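Local coordinates for AGR_L_2016p (Agrobacterium tumefaciens, PDB 2GVH), which probably hydrolyses the thioester bond of acyl-CoA substrates, as a thioesterase built of two hotdog-type domains in one chain, at residues T115-R119 and S195-L201. Residues are numbered along the deposited sequence; the frame is centred on the assembly and turned at random.
Sequences TIIGR and SRYCGKL
Arg119 lies across the aliphatic part of Arg196. CG of Arg196 sits over the centre of the Arg119 guanidinium, 3.9 Å above its plane. The two guanidinium planes are nearly parallel, 7° apart, but offset, and Arg119 NH2 comes within 3.9 Å of Arg196 NE. Each positive charge has an acidic partner: Arg119 NE pairs with Glu114, and Arg196 NH2 with Glu92. These carboxylates probably offset the repulsion. A second patch is made by the CG2 methyl of Ile116, which packs against Ser195 and Leu201. With chi1 at -68° the CG1 branch lies beside the backbone N and CG2 lies anti to it. This methyl rests 3.6 Å from Ser195 OG and 3.7 Å from Leu201 CA. Ser195 OG is held by its own segment, donating to Lys200 O. The backbones also meet directly. Gly118 N donates a nearly straight bond to Gly199 O, 2.8 Å long with 166° at the hydrogen. Ile117 CA adds a CH...O contact to the same oxygen. Gly199 is the first residue past the helix, and its positive phi turns the chain where its carbonyl accepts this bond. The contact joins the turn of the 104-115/121-133 hairpin in the first hotdog domain to the C-terminal end of central helix 179-198 in the second, within a double-hotdog thioesterase fold.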
loop_
_atom_site.group_PDB
_atom_site.type_symbol
_atom_site.label_atom_id
_atom_site.label_comp_id
_atom_site.label_asym_id
_atom_site.label_seq_id
_atom_site.Cartn_x
_atom_site.Cartn_y
_atom_site.Cartn_z
ATOM N N THR B 115 -14.214 18.542 -8.975
ATOM C CA THR B 115 -14.251 18.839 -7.553
ATOM C C THR B 115 -15.325 17.989 -6.917
ATOM O O THR B 115 -16.340 17.695 -7.546
ATOM C CB THR B 115 -14.561 20.319 -7.200
ATOM O OG1 THR B 115 -15.760 20.731 -7.843
ATOM C CG2 THR B 115 -13.452 21.226 -7.587
ATOM N N ILE B 116 -15.093 17.598 -5.671
ATOM C CA ILE B 116 -16.070 16.879 -4.900
ATOM C C ILE B 116 -17.195 17.841 -4.597
ATOM O O ILE B 116 -18.353 17.491 -4.766
ATOM C CB ILE B 116 -15.454 16.311 -3.593
ATOM C CG1 ILE B 116 -14.456 15.213 -3.931
ATOM C CG2 ILE B 116 -16.538 15.797 -2.655
ATOM C CD1 ILE B 116 -13.538 14.867 -2.844
ATOM N N ILE B 117 -16.838 19.048 -4.131
ATOM C CA ILE B 117 -17.813 20.088 -3.858
ATOM C C ILE B 117 -18.007 20.884 -5.137
ATOM O O ILE B 117 -17.080 21.546 -5.595
ATOM C CB ILE B 117 -17.376 21.043 -2.692
ATOM C CG1 ILE B 117 -17.174 20.273 -1.389
ATOM C CG2 ILE B 117 -18.411 22.155 -2.496
ATOM C CD1 ILE B 117 -16.140 20.899 -0.504
ATOM N N GLY B 118 -19.202 20.809 -5.721
ATOM C CA GLY B 118 -19.519 21.554 -6.929
ATOM C C GLY B 118 -19.404 20.810 -8.252
ATOM O O GLY B 118 -20.020 21.206 -9.229
ATOM N N ARG B 119 -18.603 19.743 -8.310
ATOM C CA ARG B 119 -18.430 18.967 -9.585
ATOM C C ARG B 119 -17.933 19.814 -10.772
ATOM O O ARG B 119 -18.473 19.760 -11.886
ATOM C CB ARG B 119 -19.726 18.226 -9.973
ATOM C CG ARG B 119 -19.597 16.736 -10.028
ATOM C CD ARG B 119 -20.770 16.100 -10.793
ATOM N NE ARG B 119 -20.285 15.112 -11.751
ATOM C CZ ARG B 119 -21.041 14.189 -12.331
ATOM N NH1 ARG B 119 -22.351 14.117 -12.064
ATOM N NH2 ARG B 119 -20.482 13.332 -13.192
ATOM N N SER B 195 -21.857 11.180 -4.125
ATOM C CA SER B 195 -21.226 12.504 -4.108
ATOM C C SER B 195 -21.469 13.219 -5.397
ATOM O O SER B 195 -21.773 14.399 -5.417
ATOM C CB SER B 195 -19.732 12.385 -3.855
ATOM O OG SER B 195 -19.137 13.644 -4.011
ATOM N N ARG B 196 -21.337 12.487 -6.484
ATOM C CA ARG B 196 -21.726 13.009 -7.810
ATOM C C ARG B 196 -23.150 13.502 -7.813
ATOM O O ARG B 196 -23.416 14.568 -8.322
ATOM C CB ARG B 196 -21.498 11.973 -8.922
ATOM C CG ARG B 196 -20.030 11.895 -9.341
ATOM C CD ARG B 196 -19.811 10.883 -10.427
ATOM N NE ARG B 196 -18.453 10.884 -10.973
ATOM C CZ ARG B 196 -18.029 10.011 -11.884
ATOM N NH1 ARG B 196 -18.844 9.063 -12.340
ATOM N NH2 ARG B 196 -16.794 10.076 -12.358
ATOM N N TYR B 197 -24.057 12.756 -7.191
ATOM C CA TYR B 197 -25.476 13.132 -7.172
ATOM C C TYR B 197 -25.716 14.436 -6.434
ATOM O O TYR B 197 -26.403 15.299 -6.922
ATOM C CB TYR B 197 -26.308 12.031 -6.520
ATOM C CG TYR B 197 -27.781 12.265 -6.622
ATOM C CD1 TYR B 197 -28.489 11.854 -7.750
ATOM C CD2 TYR B 197 -28.476 12.925 -5.611
ATOM C CE1 TYR B 197 -29.855 12.082 -7.864
ATOM C CE2 TYR B 197 -29.851 13.160 -5.723
ATOM C CZ TYR B 197 -30.527 12.729 -6.855
ATOM O OH TYR B 197 -31.879 12.944 -6.996
ATOM N N CYS B 198 -25.159 14.586 -5.245
ATOM C CA CYS B 198 -25.499 15.754 -4.458
ATOM C C CYS B 198 -24.548 16.951 -4.676
ATOM O O CYS B 198 -24.854 18.055 -4.269
ATOM C CB CYS B 198 -25.578 15.360 -2.992
ATOM S SG CYS B 198 -23.987 14.931 -2.197
ATOM N N GLY B 199 -23.390 16.720 -5.298
ATOM C CA GLY B 199 -22.402 17.774 -5.499
ATOM C C GLY B 199 -21.607 18.124 -4.253
ATOM O O GLY B 199 -20.896 19.109 -4.230
ATOM N N LYS B 200 -21.685 17.284 -3.229
ATOM C CA LYS B 200 -21.056 17.582 -1.952
ATOM C C LYS B 200 -20.237 16.395 -1.491
ATOM O O LYS B 200 -20.370 15.288 -2.030
ATOM C CB LYS B 200 -22.124 17.912 -0.893
ATOM C CG LYS B 200 -22.956 19.152 -1.153
ATOM C CD LYS B 200 -24.097 19.283 -0.122
ATOM C CE LYS B 200 -24.390 20.741 0.224
ATOM N NZ LYS B 200 -25.014 21.460 -0.907
ATOM N N LEU B 201 -19.414 16.621 -0.469
ATOM C CA LEU B 201 -18.773 15.531 0.248
ATOM C C LEU B 201 -19.831 14.654 0.898
ATOM O O LEU B 201 -20.810 15.172 1.417
ATOM C CB LEU B 201 -17.863 16.103 1.308
ATOM C CG LEU B 201 -16.988 15.194 2.160
ATOM C CD1 LEU B 201 -16.164 14.237 1.296
ATOM C CD2 LEU B 201 -16.077 16.102 2.974
#